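Local coordinates for protein spindle pole body component (Chaetomium thermophilum, PDB 6L82) that probably binds gamma-tubulin and microtubule minus ends as a member of the gamma-tubulin complex family, the present chain being its helical N-terminal part, at residues M6-L9 with A10-A14; Q55-V58 with Q59-N63; Q94-P97 with E98-L102. One frame throughout, in Å; residues are numbered along the deposited sequence.

Contact 1 (M6-L9 with A10-A14)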
loop_
_atom_site.group_PDB
_atom_site.type_symbol
_atom_site.label_atom_id
_atom_site.label_comp_id
_atom_site.label_asym_id
_atom_site.label_seq_id
_atom_site.Cartn_x
_atom_site.Cartn_y
_atom_site.Cartn_z
ATOM N N MET A 6 -5.841 -18.042 13.564
ATOM C CA MET A 6 -7.201 -18.119 13.032
ATOM C C MET A 6 -7.918 -16.781 13.177
ATOM O O MET A 6 -8.537 -16.288 12.226
ATOM C CB MET A 6 -7.989 -19.236 13.718
ATOM C CG MET A 6 -9.444 -19.325 13.249
ATOM S SD MET A 6 -10.435 -20.651 13.948
ATOM C CE MET A 6 -10.799 -19.998 15.564
ATOM N N ALA A 7 -7.816 -16.158 14.352
ATOM C CA ALA A 7 -8.377 -14.822 14.519
ATOM C C ALA A 7 -7.729 -13.820 13.564
ATOM O O ALA A 7 -8.409 -12.942 13.022
ATOM C CB ALA A 7 -8.223 -14.366 15.970
ATOM N N PHE A 8 -6.418 -13.931 13.340
ATOM C CA PHE A 8 -5.756 -12.996 12.434
ATOM C C PHE A 8 -6.328 -13.102 11.028
ATOM O O PHE A 8 -6.621 -12.087 10.385
ATOM C CB PHE A 8 -4.249 -13.244 12.416
ATOM C CG PHE A 8 -3.483 -12.295 11.534
ATOM C CD1 PHE A 8 -3.455 -10.938 11.819
ATOM C CD2 PHE A 8 -2.761 -12.764 10.437
ATOM C CE1 PHE A 8 -2.735 -10.050 11.021
ATOM C CE2 PHE A 8 -2.032 -11.885 9.626
ATOM C CZ PHE A 8 -2.021 -10.528 9.921
ATOM N N LEU A 9 -6.503 -14.326 10.532
ATOM C CA LEU A 9 -7.045 -14.468 9.186
ATOM C C LEU A 9 -8.500 -14.007 9.122
ATOM O O LEU A 9 -8.880 -13.292 8.190
ATOM C CB LEU A 9 -6.883 -15.908 8.692
ATOM C CG LEU A 9 -5.497 -16.266 8.106
ATOM C CD1 LEU A 9 -5.016 -15.231 7.098
ATOM C CD2 LEU A 9 -4.442 -16.446 9.172
ATOM N N ALA A 10 -9.320 -14.369 10.117
ATOM C CA ALA A 10 -10.707 -13.909 10.138
ATOM C C ALA A 10 -10.803 -12.390 10.067
ATOM O O ALA A 10 -11.744 -11.852 9.473
ATOM C CB ALA A 10 -11.414 -14.404 11.402
ATOM N N GLN A 11 -9.842 -11.691 10.672
ATOM C CA GLN A 11 -9.831 -10.238 10.749
ATOM C C GLN A 11 -9.386 -9.590 9.453
ATOM O O GLN A 11 -9.733 -8.432 9.193
ATOM C CB GLN A 11 -8.920 -9.828 11.907
ATOM C CG GLN A 11 -8.360 -8.443 11.897
ATOM C CD GLN A 11 -7.383 -8.257 13.034
ATOM O OE1 GLN A 11 -6.628 -7.291 13.070
ATOM N NE2 GLN A 11 -7.398 -9.192 13.984
ATOM N N LEU A 12 -8.639 -10.309 8.635
ATOM C CA LEU A 12 -8.141 -9.774 7.380
ATOM C C LEU A 12 -9.059 -10.096 6.210
ATOM O O LEU A 12 -8.882 -9.522 5.124
ATOM C CB LEU A 12 -6.740 -10.328 7.104
ATOM C CG LEU A 12 -5.512 -9.492 7.477
ATOM C CD1 LEU A 12 -5.556 -9.013 8.916
ATOM C CD2 LEU A 12 -4.244 -10.319 7.216
ATOM N N GLY A 13 -10.035 -10.980 6.429
ATOM C CA GLY A 13 -10.823 -11.522 5.330
ATOM C C GLY A 13 -11.537 -10.457 4.521
ATOM O O GLY A 13 -11.409 -10.407 3.296
ATOM N N ALA A 14 -12.288 -9.585 5.196
ATOM C CA ALA A 14 -13.014 -8.535 4.485
ATOM C C ALA A 14 -12.063 -7.561 3.800
ATOM O O ALA A 14 -12.371 -7.041 2.721
ATOM C CB ALA A 14 -13.942 -7.781 5.443
#
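Leu12 lies one helical turn beyond Phe8, and its side chain climbs from that residue's carbonyl oxygen to its ring. Its CB starts 3.7 Å from Phe8 O, and CG is still 4.1 Å from Phe8 O. At the fork the two methyls separate. Leu12 CD1 leans over a face of the Phe8 ring, 4.1 Å from the ring centroid and 28° off the normal, which meets the geometry of a CH-pi contact; its nearest ring atom is Phe8 CE1 at 3.7 Å. The other branch goes to the far end of the ring, where Leu12 CD2 comes within 3.5 Å of Phe8 CZ. Chi1 of Leu12, at -97°, is turned well away from a staggered value, consistent with the leucine rotating so that both methyls meet one ring.

The ring is there to be met because Phe8 holds CG opposite its own backbone N (chi1 -178°). The pair is an i to i+4 aromatic-aliphatic contact along helix 5-23, on a side where Leu9 and Leu12 rest on Leu42 of helix 31-45, while Phe8 and Leu12 also pack against a second protein chain. With Phe8 cut back to an alanine, both methyls of Leu12 are likely to lose their aromatic partner, opening a gap on this helix face.

The backbone beneath changes character along the segment. Ala10 N bonds Met6 O at 3.0 Å in a nearly linear i to i+4 bond. From Gln11 on the pattern is mixed: its N-H makes a more bent bond to Ala7 O and a weak one to Phe8 O. The N-H of Leu12 is likewise shared, bonding Leu9 O at 3.0 Å, with the donor above the carbonyl plane, and Phe8 O only weakly.

Contact 2 (Q55-V58 with Q59-N63)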
loop_
_atom_site.group_PDB
_atom_site.type_symbol
_atom_site.label_atom_id
_atom_site.label_comp_id
_atom_site.label_asym_id
_atom_site.label_seq_id
_atom_site.Cartn_x
_atom_site.Cartn_y
_atom_site.Cartn_z
ATOM N N GLN A 55 13.087 3.517 10.440
ATOM C CA GLN A 55 12.592 4.868 10.171
ATOM C C GLN A 55 13.688 5.776 9.622
ATOM O O GLN A 55 13.403 6.693 8.839
ATOM C CB GLN A 55 11.990 5.476 11.439
ATOM C CG GLN A 55 11.166 6.720 11.171
ATOM C CD GLN A 55 10.556 7.318 12.433
ATOM O OE1 GLN A 55 10.843 6.879 13.549
ATOM N NE2 GLN A 55 9.696 8.319 12.255
ATOM N N PHE A 56 14.940 5.555 10.020
ATOM C CA PHE A 56 16.017 6.334 9.425
ATOM C C PHE A 56 16.110 6.068 7.929
ATOM O O PHE A 56 16.261 7.003 7.134
ATOM C CB PHE A 56 17.348 6.035 10.104
ATOM C CG PHE A 56 18.515 6.649 9.388
ATOM C CD1 PHE A 56 18.670 8.032 9.351
ATOM C CD2 PHE A 56 19.438 5.855 8.718
ATOM C CE1 PHE A 56 19.734 8.608 8.679
ATOM C CE2 PHE A 56 20.504 6.426 8.042
ATOM C CZ PHE A 56 20.650 7.803 8.024
ATOM N N GLU A 57 15.976 4.800 7.524
ATOM C CA GLU A 57 16.012 4.462 6.103
ATOM C C GLU A 57 14.880 5.142 5.340
ATOM O O GLU A 57 15.099 5.704 4.257
ATOM C CB GLU A 57 15.948 2.943 5.925
ATOM C CG GLU A 57 16.028 2.443 4.478
ATOM C CD GLU A 57 17.349 2.793 3.782
ATOM O OE1 GLU A 57 17.444 2.575 2.554
ATOM O OE2 GLU A 57 18.289 3.279 4.451
ATOM N N VAL A 58 13.660 5.085 5.882
ATOM C CA VAL A 58 12.517 5.740 5.249
ATOM C C VAL A 58 12.821 7.210 4.996
ATOM O O VAL A 58 12.555 7.743 3.913
ATOM C CB VAL A 58 11.256 5.577 6.119
ATOM C CG1 VAL A 58 10.186 6.567 5.682
ATOM C CG2 VAL A 58 10.726 4.127 6.078
ATOM N N GLN A 59 13.376 7.898 5.996
ATOM C CA GLN A 59 13.615 9.330 5.818
ATOM C C GLN A 59 14.754 9.570 4.845
ATOM O O GLN A 59 14.713 10.528 4.062
ATOM C CB GLN A 59 13.908 10.013 7.161
ATOM C CG GLN A 59 12.757 9.939 8.179
ATOM C CD GLN A 59 11.546 10.803 7.813
ATOM O OE1 GLN A 59 11.683 11.856 7.178
ATOM N NE2 GLN A 59 10.349 10.361 8.226
ATOM N N ASP A 60 15.765 8.696 4.862
ATOM C CA ASP A 60 16.856 8.812 3.905
ATOM C C ASP A 60 16.359 8.589 2.482
ATOM O O ASP A 60 16.780 9.292 1.558
ATOM C CB ASP A 60 17.970 7.826 4.262
ATOM C CG ASP A 60 19.226 8.027 3.429
ATOM O OD1 ASP A 60 19.944 9.023 3.664
ATOM O OD2 ASP A 60 19.506 7.179 2.554
ATOM N N ARG A 61 15.440 7.644 2.280
ATOM C CA ARG A 61 14.929 7.445 0.926
ATOM C C ARG A 61 14.051 8.616 0.499
ATOM O O ARG A 61 14.036 8.995 -0.677
ATOM C CB ARG A 61 14.156 6.133 0.825
ATOM C CG ARG A 61 15.014 4.867 0.886
ATOM C CD ARG A 61 14.147 3.586 1.079
ATOM N NE ARG A 61 13.394 3.198 -0.120
ATOM C CZ ARG A 61 12.644 2.098 -0.224
ATOM N NH1 ARG A 61 12.527 1.257 0.797
ATOM N NH2 ARG A 61 12.001 1.839 -1.355
ATOM N N LEU A 62 13.306 9.203 1.435
ATOM C CA LEU A 62 12.539 10.393 1.093
ATOM C C LEU A 62 13.462 11.579 0.813
ATOM O O LEU A 62 13.171 12.409 -0.058
ATOM C CB LEU A 62 11.553 10.714 2.212
ATOM C CG LEU A 62 10.485 9.644 2.469
ATOM C CD1 LEU A 62 9.743 9.954 3.753
ATOM C CD2 LEU A 62 9.513 9.555 1.314
ATOM N N ASN A 63 14.588 11.668 1.525
ATOM C CA ASN A 63 15.557 12.725 1.235
ATOM C C ASN A 63 16.154 12.554 -0.158
ATOM O O ASN A 63 16.242 13.516 -0.927
ATOM C CB ASN A 63 16.652 12.757 2.305
ATOM C CG ASN A 63 16.140 13.303 3.633
ATOM O OD1 ASN A 63 15.138 14.009 3.669
ATOM N ND2 ASN A 63 16.825 12.980 4.723
HETATM O O HOH W 1 9.032 8.382 9.365
#
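Phe56 O and Asp60 N, like Glu57 O and Arg61 N, are joined by regular i to i+4 backbone bonds that set the first turns of helix 55-71. The second of these is the shortest across the contact, with Arg61 N 2.8 Å from Glu57 O. Gln59 N to Gln55 O and Leu62 N to Val58 O complete the set. Just before the helix, Asn54 OD1 takes weak hydrogen bonds from the N-H groups of Phe56 and Glu57.

The apolar pair is Val58 and Leu62, which run next to each other in a common direction, with Val58 CG1 3.9 Å from Leu62 CD1. Leu62 CG also sits close to the backbone, 3.2 Å from Val58 O. Together they face helix 96-106, Val58 against Leu100 and Leu62 against Leu104.

A water joins the two glutamines as the shared acceptor, 3.0 Å from Gln55 NE2 and 2.6 Å from Gln59 NE2. The bend of Gln59 at chi2 (-71°) turns its amide back beside the extended Gln55, so that the two amide nitrogens converge on one oxygen.

Charged groups meet less directly. Glu57 folds at chi2 (63°) and brings OE1 across the arginine's aliphatic stem, 3.7 Å from Arg61 CG. Glu57 OE1 remains 4.9 Å from Arg61 NE, so the charged atoms do not touch; the carboxylate and guanidinium planes are 47° apart, and Arg61 NH1 instead makes its salt bridge with Glu105 of helix 96-106. Glu57 OE2 stands 4.5 Å from Asp60 OD2, a pair of like charges.

The chemistry implies a division of labour: aliphatic groups and an arginine that reaches across to Glu105 tie this helix to its neighbour, whereas the acidic pair, its repulsion probably softened by nearby Arg61 and the helix N-terminus, lies on the more exposed side.

Contact 3 (Q94-P97 with E98-L102)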
loop_
_atom_site.group_PDB
_atom_site.type_symbol
_atom_site.label_atom_id
_atom_site.label_comp_id
_atom_site.label_asym_id
_atom_site.label_seq_id
_atom_site.Cartn_x
_atom_site.Cartn_y
_atom_site.Cartn_z
ATOM N N GLN A 94 3.073 5.549 15.662
ATOM C CA GLN A 94 3.944 4.414 15.377
ATOM C C GLN A 94 3.712 3.841 13.985
ATOM O O GLN A 94 4.601 3.179 13.440
ATOM C CB GLN A 94 3.752 3.317 16.430
ATOM C CG GLN A 94 2.363 2.707 16.422
ATOM C CD GLN A 94 2.087 1.876 17.659
ATOM O OE1 GLN A 94 2.939 1.108 18.111
ATOM N NE2 GLN A 94 0.887 2.021 18.209
ATOM N N PHE A 95 2.555 4.079 13.387
ATOM C CA PHE A 95 2.309 3.494 12.078
ATOM C C PHE A 95 2.758 4.386 10.918
ATOM O O PHE A 95 2.817 3.904 9.782
ATOM C CB PHE A 95 0.821 3.139 11.945
ATOM C CG PHE A 95 0.311 2.219 13.036
ATOM C CD1 PHE A 95 0.775 0.912 13.136
ATOM C CD2 PHE A 95 -0.635 2.659 13.956
ATOM C CE1 PHE A 95 0.310 0.061 14.142
ATOM C CE2 PHE A 95 -1.113 1.813 14.963
ATOM C CZ PHE A 95 -0.637 0.514 15.054
ATOM N N THR A 96 3.106 5.652 11.164
ATOM C CA THR A 96 3.516 6.526 10.062
ATOM C C THR A 96 4.737 6.010 9.291
ATOM O O THR A 96 4.661 5.921 8.056
ATOM C CB THR A 96 3.777 7.956 10.566
ATOM O OG1 THR A 96 2.747 8.361 11.478
ATOM C CG2 THR A 96 3.807 8.930 9.380
ATOM N N PRO A 97 5.866 5.658 9.930
ATOM C CA PRO A 97 7.006 5.161 9.127
ATOM C C PRO A 97 6.658 3.962 8.270
ATOM O O PRO A 97 7.155 3.840 7.137
ATOM C CB PRO A 97 8.056 4.791 10.188
ATOM C CG PRO A 97 7.658 5.519 11.417
ATOM C CD PRO A 97 6.167 5.645 11.373
ATOM N N GLU A 98 5.820 3.057 8.790
ATOM C CA GLU A 98 5.443 1.876 8.019
ATOM C C GLU A 98 4.654 2.266 6.785
ATOM O O GLU A 98 4.845 1.694 5.707
ATOM C CB GLU A 98 4.614 0.913 8.872
ATOM C CG GLU A 98 5.257 0.442 10.163
ATOM C CD GLU A 98 4.486 -0.723 10.792
ATOM O OE1 GLU A 98 3.905 -1.544 10.051
ATOM O OE2 GLU A 98 4.447 -0.810 12.031
ATOM N N LEU A 99 3.747 3.231 6.927
ATOM C CA LEU A 99 2.926 3.632 5.791
ATOM C C LEU A 99 3.771 4.292 4.720
ATOM O O LEU A 99 3.552 4.072 3.520
ATOM C CB LEU A 99 1.813 4.568 6.256
ATOM C CG LEU A 99 0.791 3.848 7.140
ATOM C CD1 LEU A 99 -0.096 4.821 7.927
ATOM C CD2 LEU A 99 -0.043 2.916 6.259
ATOM N N LEU A 100 4.740 5.114 5.131
ATOM C CA LEU A 100 5.619 5.721 4.145
ATOM C C LEU A 100 6.492 4.659 3.503
ATOM O O LEU A 100 6.744 4.700 2.292
ATOM C CB LEU A 100 6.468 6.829 4.776
ATOM C CG LEU A 100 5.810 8.009 5.480
ATOM C CD1 LEU A 100 6.772 8.765 6.420
ATOM C CD2 LEU A 100 5.223 8.950 4.429
ATOM N N HIS A 101 6.943 3.683 4.299
ATOM C CA HIS A 101 7.685 2.555 3.745
ATOM C C HIS A 101 6.891 1.870 2.646
ATOM O O HIS A 101 7.433 1.557 1.578
ATOM C CB HIS A 101 8.020 1.551 4.843
ATOM C CG HIS A 101 8.937 0.460 4.391
ATOM N ND1 HIS A 101 9.306 -0.589 5.206
ATOM C CD2 HIS A 101 9.555 0.248 3.204
ATOM C CE1 HIS A 101 10.130 -1.386 4.549
ATOM N NE2 HIS A 101 10.303 -0.898 3.335
ATOM N N LEU A 102 5.602 1.638 2.896
ATOM C CA LEU A 102 4.722 1.051 1.890
ATOM C C LEU A 102 4.684 1.906 0.632
ATOM O O LEU A 102 4.773 1.377 -0.485
ATOM C CB LEU A 102 3.305 0.886 2.466
ATOM C CG LEU A 102 2.227 0.485 1.455
ATOM C CD1 LEU A 102 2.462 -0.942 0.954
ATOM C CD2 LEU A 102 0.817 0.629 2.037
#
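Thr96 and Leu100 run next to each other in a common direction, with Thr96 CG2 4.2 Å from Leu100 CD1 on the closely packed side of the turn. Leu100 CG hugs the backbone at 3.5 Å from Thr96 O, an oxygen that also takes the N-H of Leu100 at 3.0 Å. Leu88 of helix 75-88 touches both side chains. One residue earlier the pattern repeats: Leu99 CG is 3.3 Å from Phe95 O, which accepts the hydrogen bond of Leu99 N.

This is the opening turn of helix 96-106, in the N-terminal region of a GCP5-type protein. Thr96 OG1 folds back to accept the N-H of Asn93, tying the preceding loop to the helix. Pro97 fits this first turn, since its nitrogen has no hydrogen to offer, while its carbonyl receives His101 N at 2.9 Å.

Side-chain contact is looser around Phe95. Phe95 CB is 4.5 Å from Leu99 CD1, and Glu98 OE2 approaches the ring obliquely, 4.2 Å from Phe95 CD1. Gln94, solvent-exposed, lays CG 3.7 Å above the Phe95 ring's centre. The second protein chain packs here, an acidic side chain on Phe95 and apolar ones on Glu98 and Leu99.

How the contacts relate
All three are local contacts along or at the start of one helix, mostly i to i+4, and all are partly buried. Contact 1 is the most exposed, with four of eight touching residues exposed; contact 3, nearest the chain's centre, is the least, with one exposed and three buried. Contact 1 faces helix 31-45, its centre about 32 Å from that of contact 2 and about 22 Å from that of contact 3. Contacts 2 and 3, about 11 Å apart between centres, join helices 55-71 and 96-106, Gln55 CD meeting Pro97 CG at 3.6 Å. Contact 2 mixes aliphatics with water and charge; contact 1 relies on an aromatic ring. Contacts 1 and 3 also meet the second protein chain; contact 2 does not.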